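Heterodimeric restriction endonuclease R.BspD6I small subunit (Bacillus sp., PDB 2P14) acts as the catalytic subunit of a heterodimeric type IIS restriction endonuclease, working in complex with a site-specific nickase, and probably cuts DNA itself. Local coordinates at residues I113-S116 and F117-I121; Y171-A174 and E175-L178; F138-L141 and V142-K146; I131-T134 and V135-K139. All coordinates share one frame; numbering follows the deposited sequence. Where two conformers were deposited one is given.

All four contacts are local, each made within one continuous run of residues, so none closes a long loop and none encloses another. From the N terminus, contact 1 starts helix 115-121, which links the parallel neighbours strand 104-110 and strand 130-134. Contact 4 turns the chain from that second strand into helix 135-146, and contact 3 carries the helix on, the two overlapping at Phe138 and Lys139. Contact 2, last in the chain, opens helix 174-184 and returns to the earlier pieces: Glu175 forms a salt bridge with Arg119 of contact 1, and Trp177 and Leu178 pack on Pro132 of contact 4. Ile113 and Ile121 meet Pro132 as well, so contacts 1, 2 and 4 join there.

Contact 1 of 4, residues I113-S116 and F117-I121; sequences IDLS and FARHI
Asp114 reaches forward to the backbone of Phe117, its OD2 accepting from Phe117 N at 3.0 Å. The carboxylate gets there by standing with CG anti to its own backbone N (chi1 172°), and the N-H arrives on the anti side of OD2, somewhat out of the carboxylate plane. Asp114 O takes the next amide, Ala118 N at 2.9 Å, so this one residue holds the start of the helix with both its side chain and its carbonyl; its own N is bound by Gln82. A residue later, Leu115 pairs with Arg119. Leaving CB on the side of its backbone N (chi1 -70°), the arginine chain runs extended from CG to NE and brings the guanidinium across the leucine, whose CG sits 3.5 Å above one face of that plane, offset toward the rim. NH2 forms a salt bridge with Glu175, which helps hold the flat group in this position. On the inner side Ile113 CG2 lies 4.3 Å from Phe117 CD2, at the edge of the ring, and touches Ala118 CB too. One face of the Phe117 ring is taken by Ile121 CG2, 3.7 Å above it, while Phe108 brings in a second ring from strand 104-110. This is an N-capped helix start, here opening the helix of a beta-alpha-beta crossover.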
# COMPACT_ATOMS: atom_id res chain seq x y z
N ILE A 113 -2.57 -4.32 11.04
CA ILE A 113 -2.35 -2.88 11.21
C ILE A 113 -2.37 -2.54 12.70
O ILE A 113 -3.37 -2.80 13.39
CB ILE A 113 -3.42 -2.03 10.46
CG1 ILE A 113 -3.48 -2.45 8.98
CG2 ILE A 113 -3.12 -0.52 10.63
CD1 ILE A 113 -2.12 -2.33 8.26
N ASP A 114 -1.26 -1.98 13.19
CA ASP A 114 -1.15 -1.65 14.61
C ASP A 114 -1.92 -0.35 14.89
O ASP A 114 -1.87 0.59 14.10
CB ASP A 114 0.32 -1.53 14.97
CG ASP A 114 0.53 -0.99 16.36
OD1 ASP A 114 0.33 -1.77 17.30
OD2 ASP A 114 0.89 0.20 16.48
N LEU A 115 -2.62 -0.30 16.02
CA LEU A 115 -3.43 0.86 16.35
C LEU A 115 -2.58 2.14 16.54
O LEU A 115 -2.97 3.20 16.11
CB LEU A 115 -4.27 0.56 17.57
CG LEU A 115 -5.60 1.26 17.73
CD1 LEU A 115 -6.56 1.00 16.56
CD2 LEU A 115 -6.18 0.73 19.05
N SER A 116 -1.40 2.04 17.18
CA SER A 116 -0.55 3.22 17.33
C SER A 116 -0.06 3.73 15.98
O SER A 116 0.01 4.93 15.76
CB SER A 116 0.64 2.94 18.24
OG SER A 116 0.18 2.53 19.51
N PHE A 117 0.27 2.82 15.07
CA PHE A 117 0.60 3.20 13.69
C PHE A 117 -0.60 3.91 13.02
O PHE A 117 -0.42 4.93 12.38
CB PHE A 117 1.00 1.96 12.89
CG PHE A 117 1.31 2.24 11.43
CD1 PHE A 117 2.52 2.82 11.04
CD2 PHE A 117 0.36 1.93 10.45
CE1 PHE A 117 2.78 3.06 9.69
CE2 PHE A 117 0.61 2.17 9.12
CZ PHE A 117 1.83 2.72 8.73
N ALA A 118 -1.79 3.34 13.16
CA ALA A 118 -3.00 3.95 12.56
C ALA A 118 -3.26 5.34 13.12
O ALA A 118 -3.65 6.25 12.37
CB ALA A 118 -4.21 3.07 12.78
N ARG A 119 -3.04 5.51 14.42
CA ARG A 119 -3.15 6.84 15.03
C ARG A 119 -2.16 7.84 14.42
O ARG A 119 -2.52 9.00 14.15
CB ARG A 119 -3.03 6.76 16.56
CG ARG A 119 -4.25 6.09 17.21
CD ARG A 119 -4.05 6.06 18.71
NE ARG A 119 -4.98 5.16 19.36
CZ ARG A 119 -4.61 4.05 19.98
NH1 ARG A 119 -3.32 3.71 20.04
NH2 ARG A 119 -5.53 3.29 20.56
N HIS A 120 -0.93 7.37 14.19
CA HIS A 120 0.09 8.19 13.56
C HIS A 120 -0.26 8.62 12.15
O HIS A 120 -0.17 9.81 11.81
CB HIS A 120 1.43 7.41 13.52
CG HIS A 120 2.60 8.25 13.14
ND1 HIS A 120 3.17 9.16 14.01
CD2 HIS A 120 3.32 8.33 11.99
CE1 HIS A 120 4.18 9.76 13.42
NE2 HIS A 120 4.29 9.28 12.19
N ILE A 121 -0.61 7.65 11.29
CA ILE A 121 -0.85 7.98 9.87
C ILE A 121 -2.20 8.64 9.64
O ILE A 121 -2.46 9.14 8.55
CB ILE A 121 -0.73 6.75 8.94
CG1 ILE A 121 -1.78 5.70 9.35
CG2 ILE A 121 0.72 6.24 8.98
CD1 ILE A 121 -2.12 4.66 8.27
O HOH W 1 -1.06 5.02 20.51

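Contact 2 of 4, residues Y171-A174 and E175-L178; sequences YDQA and EEWL
The first turn of helix 174-184 begins at Gln173, its N-cap residue, which touches the turn above it through both its carbonyl and its side chain. Gln173 O accepts from Trp177 N at 3.0 Å, and Ala174 O follows with Leu178 N at 2.9 Å. Gln173 and Glu176 run side by side and point the same way, their amide and carboxylate planes 79° apart. Their ends, NE2 of Gln173 and OE1 of Glu176, stay 3.8 Å from each other, and a water joins them: it donates to Glu176 OE1 at 2.6 Å and accepts only weakly from Gln173 NE2. The other end of the glutamine amide, OE1, is held by Gly170 N. Glu175 folds back at its second torsion (chi2 89°), which turns OE1 toward the preceding loop; another water donates to this atom at 2.8 Å and to Asp172 O at 2.7 Å. OE2 of the same carboxylate forms a salt bridge with Arg119, so its two oxygens serve different neighbours. Trp177 leaves the turn with CG anti to its backbone N (chi1 -178°), carrying the indole down toward Pro132 and Ile121; NE1 bonds Leu164 O, and Lys125 adds a cation-pi contact. With glutamates on its outer side and Trp177 buried on the inner, this is the N-capped first turn of an amphipathic helix, here the C-terminal one, packed on helix 115-121 and strand 130-134.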
# COMPACT_ATOMS: atom_id res chain seq x y z
N TYR A 171 -7.47 11.44 13.92
CA TYR A 171 -6.50 10.42 14.34
C TYR A 171 -6.90 9.58 15.55
O TYR A 171 -6.52 8.41 15.65
CB TYR A 171 -5.09 11.00 14.54
CG TYR A 171 -4.76 11.66 15.88
CD1 TYR A 171 -4.69 10.93 17.07
CD2 TYR A 171 -4.44 13.02 15.92
CE1 TYR A 171 -4.35 11.56 18.29
CE2 TYR A 171 -4.10 13.65 17.12
CZ TYR A 171 -4.07 12.92 18.30
OH TYR A 171 -3.72 13.58 19.47
N ASP A 172 -7.65 10.18 16.48
CA ASP A 172 -8.04 9.51 17.70
C ASP A 172 -9.30 8.64 17.54
O ASP A 172 -9.86 8.19 18.52
CB ASP A 172 -8.25 10.53 18.82
CG ASP A 172 -8.25 9.90 20.22
OD1 ASP A 172 -7.60 8.85 20.43
OD2 ASP A 172 -8.91 10.47 21.11
N GLN A 173 -9.72 8.46 16.28
CA GLN A 173 -10.84 7.57 15.95
C GLN A 173 -10.30 6.35 15.19
O GLN A 173 -10.97 5.77 14.32
CB GLN A 173 -11.88 8.33 15.13
CG GLN A 173 -12.53 9.49 15.93
CD GLN A 173 -13.46 10.37 15.09
OE1 GLN A 173 -13.03 11.35 14.47
NE2 GLN A 173 -14.74 10.02 15.09
N ALA A 174 -9.09 5.94 15.55
CA ALA A 174 -8.42 4.87 14.83
C ALA A 174 -9.14 3.55 14.91
O ALA A 174 -9.20 2.81 13.93
CB ALA A 174 -6.96 4.73 15.29
N GLU A 175 -9.72 3.24 16.07
CA GLU A 175 -10.47 1.99 16.24
C GLU A 175 -11.64 1.94 15.27
O GLU A 175 -11.82 0.96 14.56
CB GLU A 175 -10.98 1.85 17.68
CG GLU A 175 -9.84 1.63 18.69
CD GLU A 175 -9.26 2.94 19.24
OE1 GLU A 175 -9.57 4.03 18.71
OE2 GLU A 175 -8.47 2.86 20.23
N GLU A 176 -12.41 3.01 15.22
CA GLU A 176 -13.55 3.08 14.31
C GLU A 176 -13.10 3.00 12.84
O GLU A 176 -13.76 2.37 12.01
CB GLU A 176 -14.34 4.37 14.57
CG GLU A 176 -15.46 4.61 13.55
CD GLU A 176 -16.38 5.79 13.87
OE1 GLU A 176 -16.15 6.51 14.87
OE2 GLU A 176 -17.35 5.97 13.09
N TRP A 177 -11.98 3.64 12.54
CA TRP A 177 -11.49 3.67 11.19
C TRP A 177 -11.11 2.27 10.74
O TRP A 177 -11.50 1.83 9.64
CB TRP A 177 -10.24 4.57 11.13
CG TRP A 177 -9.61 4.76 9.77
CD1 TRP A 177 -10.23 4.67 8.53
CD2 TRP A 177 -8.26 5.13 9.51
NE1 TRP A 177 -9.34 4.98 7.53
CE2 TRP A 177 -8.12 5.26 8.11
CE3 TRP A 177 -7.13 5.37 10.34
CZ2 TRP A 177 -6.90 5.63 7.51
CZ3 TRP A 177 -5.93 5.73 9.74
CH2 TRP A 177 -5.83 5.86 8.35
N LEU A 178 -10.30 1.59 11.55
CA LEU A 178 -9.87 0.26 11.14
C LEU A 178 -11.06 -0.72 11.05
O LEU A 178 -11.10 -1.60 10.18
CB LEU A 178 -8.78 -0.28 12.06
CG LEU A 178 -7.44 0.45 12.10
CD1 LEU A 178 -6.44 -0.33 13.01
CD2 LEU A 178 -6.85 0.72 10.68
O HOH W 2 -7.63 6.13 18.75
O HOH W 3 -11.34 6.08 19.41
O HOH W 4 -14.56 7.05 16.82

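Contact 3 of 4, residues F138-L141 and V142-K146; sequences FKKL and VTQLK
Lys139 O is gripped twice by Thr143, through N at 2.9 Å and again through the hydroxyl OG1, also at 2.9 Å. The amide donor is moderately tilted from the carbonyl plane, whereas the hydroxyl donates from 38° out of it, so the two hydrogens reach the oxygen from different directions. That second bond is possible because the threonine carries OG1 anti to its carbonyl carbon (chi1 -51°), which swings the hydroxyl back over the preceding turn. Helical bonds flank it: Gln144 N reaches Lys140 O at 2.8 Å, while Val142 N and Leu145 N bind Phe138 O and Leu141 O. Gln144 lays its extended chain back along the helix, its CG only 3.2 Å from Lys140 O and its NE2 near Lys140 CB. The amine of Lys139 forms a salt bridge with Glu9.

On the buried side Val142 CG2 stands over one face of the Phe138 ring, 4.0 Å from the centroid of that ring and 15° off its normal, a CH-pi contact. A step round, Leu141 and Leu145 lie side by side, pointing the same way, with Leu141 CD1 4.0 Å from Leu145 CD2; the leucine at 145 has torsions well away from the staggered positions. Val28 of helix 17-32 meets Phe138 and Val142, Ile160 of helix 154-165 meets both leucines, and Leu107 and Leu109 of the central sheet meet Phe138. Polar on one flank and apolar on the other, this is the pattern of an amphipathic helix packed against a sheet and its companion helices.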
# COMPACT_ATOMS: atom_id res chain seq x y z
N PHE A 138 -6.39 -6.38 1.13
CA PHE A 138 -5.90 -6.03 -0.19
C PHE A 138 -6.27 -7.11 -1.20
O PHE A 138 -6.67 -6.79 -2.34
CB PHE A 138 -4.38 -5.84 -0.09
CG PHE A 138 -3.73 -5.43 -1.38
CD1 PHE A 138 -4.15 -4.27 -2.04
CD2 PHE A 138 -2.68 -6.19 -1.92
CE1 PHE A 138 -3.52 -3.86 -3.24
CE2 PHE A 138 -2.06 -5.80 -3.10
CZ PHE A 138 -2.48 -4.66 -3.76
N LYS A 139 -6.14 -8.38 -0.81
CA LYS A 139 -6.54 -9.46 -1.73
C LYS A 139 -8.02 -9.34 -2.06
O LYS A 139 -8.41 -9.49 -3.23
CB LYS A 139 -6.34 -10.83 -1.11
CG LYS A 139 -4.93 -11.27 -0.89
CD LYS A 139 -5.09 -12.69 -0.38
CE LYS A 139 -3.80 -13.34 -0.11
NZ LYS A 139 -4.04 -14.77 0.30
N LYS A 140 -8.84 -9.09 -1.04
CA LYS A 140 -10.29 -8.90 -1.26
C LYS A 140 -10.54 -7.76 -2.24
O LYS A 140 -11.29 -7.94 -3.20
CB LYS A 140 -11.06 -8.67 0.05
CG LYS A 140 -11.53 -9.93 0.70
CD LYS A 140 -12.74 -9.63 1.59
CE LYS A 140 -13.65 -10.86 1.79
NZ LYS A 140 -13.25 -11.63 3.00
N LEU A 141 -9.86 -6.62 -2.05
CA LEU A 141 -9.98 -5.47 -2.93
C LEU A 141 -9.61 -5.80 -4.37
O LEU A 141 -10.34 -5.44 -5.30
CB LEU A 141 -9.14 -4.30 -2.41
CG LEU A 141 -9.08 -3.05 -3.31
CD1 LEU A 141 -10.49 -2.51 -3.61
CD2 LEU A 141 -8.21 -2.00 -2.65
N VAL A 142 -8.50 -6.50 -4.56
CA VAL A 142 -8.07 -6.84 -5.93
C VAL A 142 -9.09 -7.78 -6.59
O VAL A 142 -9.43 -7.59 -7.76
CB VAL A 142 -6.62 -7.48 -5.92
CG1 VAL A 142 -6.22 -7.95 -7.35
CG2 VAL A 142 -5.59 -6.47 -5.42
N THR A 143 -9.57 -8.77 -5.83
CA THR A 143 -10.52 -9.78 -6.35
C THR A 143 -11.86 -9.14 -6.67
O THR A 143 -12.51 -9.51 -7.67
CB THR A 143 -10.72 -10.96 -5.38
OG1 THR A 143 -9.45 -11.48 -5.00
CG2 THR A 143 -11.53 -12.09 -6.06
N GLN A 144 -12.28 -8.19 -5.85
CA GLN A 144 -13.52 -7.46 -6.12
C GLN A 144 -13.35 -6.66 -7.41
O GLN A 144 -14.25 -6.66 -8.26
CB GLN A 144 -13.89 -6.55 -4.95
CG GLN A 144 -14.38 -7.29 -3.71
CD GLN A 144 -14.51 -6.36 -2.49
OE1 GLN A 144 -14.54 -5.12 -2.63
NE2 GLN A 144 -14.59 -6.95 -1.31
N LEU A 145 -12.20 -6.01 -7.57
CA LEU A 145 -11.88 -5.25 -8.79
C LEU A 145 -11.83 -6.10 -10.07
O LEU A 145 -12.37 -5.70 -11.11
CB LEU A 145 -10.54 -4.53 -8.64
CG LEU A 145 -10.46 -3.00 -8.47
CD1 LEU A 145 -11.82 -2.33 -8.18
CD2 LEU A 145 -9.39 -2.63 -7.46
N LYS A 146 -11.20 -7.27 -9.99
CA LYS A 146 -10.82 -8.00 -11.20
C LYS A 146 -11.48 -9.36 -11.43
O LYS A 146 -11.44 -9.88 -12.56
CB LYS A 146 -9.29 -8.16 -11.26
CG LYS A 146 -8.51 -6.87 -11.55
CD LYS A 146 -9.00 -6.12 -12.80
CE LYS A 146 -8.89 -7.01 -14.03
NZ LYS A 146 -9.03 -6.20 -15.26

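Contact 4 of 4, residues I131-T134 and V135-K139; sequences IPLT and VDQFK
The carboxamide of Gln137 is the flat group that matters here: Thr134 N donates to Gln137 OE1 at 2.9 Å, coming not at a lone pair but from above, 50° out of the amide plane. A water donates to the same oxygen and also to Pro132 O, at 2.8 Å in each case, while NE2 at the other end of the amide bonds Glu182. The second flat group, the Phe138 ring, is met obliquely by Leu133, whose CD1 is 4.1 Å from Phe138 CD1; the two side chains cross at about a right angle.

Thr134 answers the glutamine in kind. Its OG1 sits between the backbone N and the carbonyl carbon (chi1 66°), the crowded position, and from there accepts from Gln137 N at 3.1 Å. This reciprocal pair, side chain to backbone in both directions, is a capping box, with Thr134 as the N-cap of helix 135-146. It makes a sharp corner at an edge strand of the mixed sheet of this AlwI-type nuclease, a member of the PD-(D/E)XK clan: strand 130-134 and the first turn of the helix stand 95° apart.

The fit at the corner is close, with Gln137 CG 3.2 Å from Thr134 OG1 and Gln137 OE1 3.4 Å from Leu133 CA. Thr134 O accepts from Phe138 N at 2.9 Å, the first regular bond of the helix. Leu133, beside it, is bonded through its backbone to Phe108 and Gly110 of the next strand, and its side chain packs on Leu107 and on Ile181 of helix 174-184.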
# COMPACT_ATOMS: atom_id res chain seq x y z
N ILE A 131 -3.82 5.14 3.56
CA ILE A 131 -4.83 4.11 3.80
C ILE A 131 -4.12 2.80 4.11
O ILE A 131 -3.45 2.23 3.22
CB ILE A 131 -5.78 3.92 2.60
CG1 ILE A 131 -6.47 5.23 2.20
CG2 ILE A 131 -6.81 2.86 2.95
CD1 ILE A 131 -5.67 6.10 1.21
N PRO A 132 -4.27 2.30 5.35
CA PRO A 132 -3.64 1.04 5.74
C PRO A 132 -4.53 -0.14 5.41
O PRO A 132 -5.73 -0.13 5.77
CB PRO A 132 -3.52 1.17 7.28
CG PRO A 132 -4.79 1.95 7.64
CD PRO A 132 -5.06 2.89 6.46
N LEU A 133 -3.97 -1.16 4.75
CA LEU A 133 -4.70 -2.39 4.46
C LEU A 133 -3.90 -3.58 4.96
O LEU A 133 -2.66 -3.61 4.84
CB LEU A 133 -4.93 -2.56 2.96
CG LEU A 133 -5.81 -1.54 2.23
CD1 LEU A 133 -6.00 -1.94 0.75
CD2 LEU A 133 -7.17 -1.35 2.91
N THR A 134 -4.60 -4.59 5.47
CA THR A 134 -3.94 -5.88 5.68
C THR A 134 -3.84 -6.59 4.34
O THR A 134 -4.57 -6.28 3.38
CB THR A 134 -4.70 -6.79 6.64
OG1 THR A 134 -5.94 -7.15 6.03
CG2 THR A 134 -4.89 -6.09 7.98
N VAL A 135 -2.98 -7.60 4.29
CA VAL A 135 -2.89 -8.41 3.08
C VAL A 135 -4.25 -9.04 2.69
O VAL A 135 -4.63 -9.05 1.52
CB VAL A 135 -1.79 -9.48 3.23
CG1 VAL A 135 -1.77 -10.41 2.00
CG2 VAL A 135 -0.45 -8.79 3.39
N ASP A 136 -5.00 -9.52 3.69
CA ASP A 136 -6.29 -10.14 3.41
C ASP A 136 -7.28 -9.13 2.84
O ASP A 136 -8.02 -9.44 1.91
CB ASP A 136 -6.84 -10.80 4.69
CG ASP A 136 -6.04 -12.04 5.12
OD1 ASP A 136 -5.46 -12.73 4.24
OD2 ASP A 136 -5.99 -12.33 6.35
N GLN A 137 -7.24 -7.91 3.34
CA GLN A 137 -8.09 -6.84 2.81
C GLN A 137 -7.69 -6.47 1.38
O GLN A 137 -8.54 -6.26 0.53
CB GLN A 137 -8.00 -5.60 3.71
CG GLN A 137 -8.66 -5.81 5.07
CD GLN A 137 -8.25 -4.80 6.09
OE1 GLN A 137 -7.37 -3.96 5.86
NE2 GLN A 137 -8.90 -4.87 7.26
N PHE A 138 -6.39 -6.38 1.13
CA PHE A 138 -5.90 -6.03 -0.19
C PHE A 138 -6.27 -7.11 -1.20
O PHE A 138 -6.67 -6.79 -2.34
CB PHE A 138 -4.38 -5.84 -0.09
CG PHE A 138 -3.73 -5.43 -1.38
CD1 PHE A 138 -4.15 -4.27 -2.04
CD2 PHE A 138 -2.68 -6.19 -1.92
CE1 PHE A 138 -3.52 -3.86 -3.24
CE2 PHE A 138 -2.06 -5.80 -3.10
CZ PHE A 138 -2.48 -4.66 -3.76
N LYS A 139 -6.14 -8.38 -0.81
CA LYS A 139 -6.54 -9.46 -1.73
C LYS A 139 -8.02 -9.34 -2.06
O LYS A 139 -8.41 -9.49 -3.23
CB LYS A 139 -6.34 -10.83 -1.11
CG LYS A 139 -4.93 -11.27 -0.89
CD LYS A 139 -5.09 -12.69 -0.38
CE LYS A 139 -3.80 -13.34 -0.11
NZ LYS A 139 -4.04 -14.77 0.30
O HOH W 5 -6.82 -1.87 7.61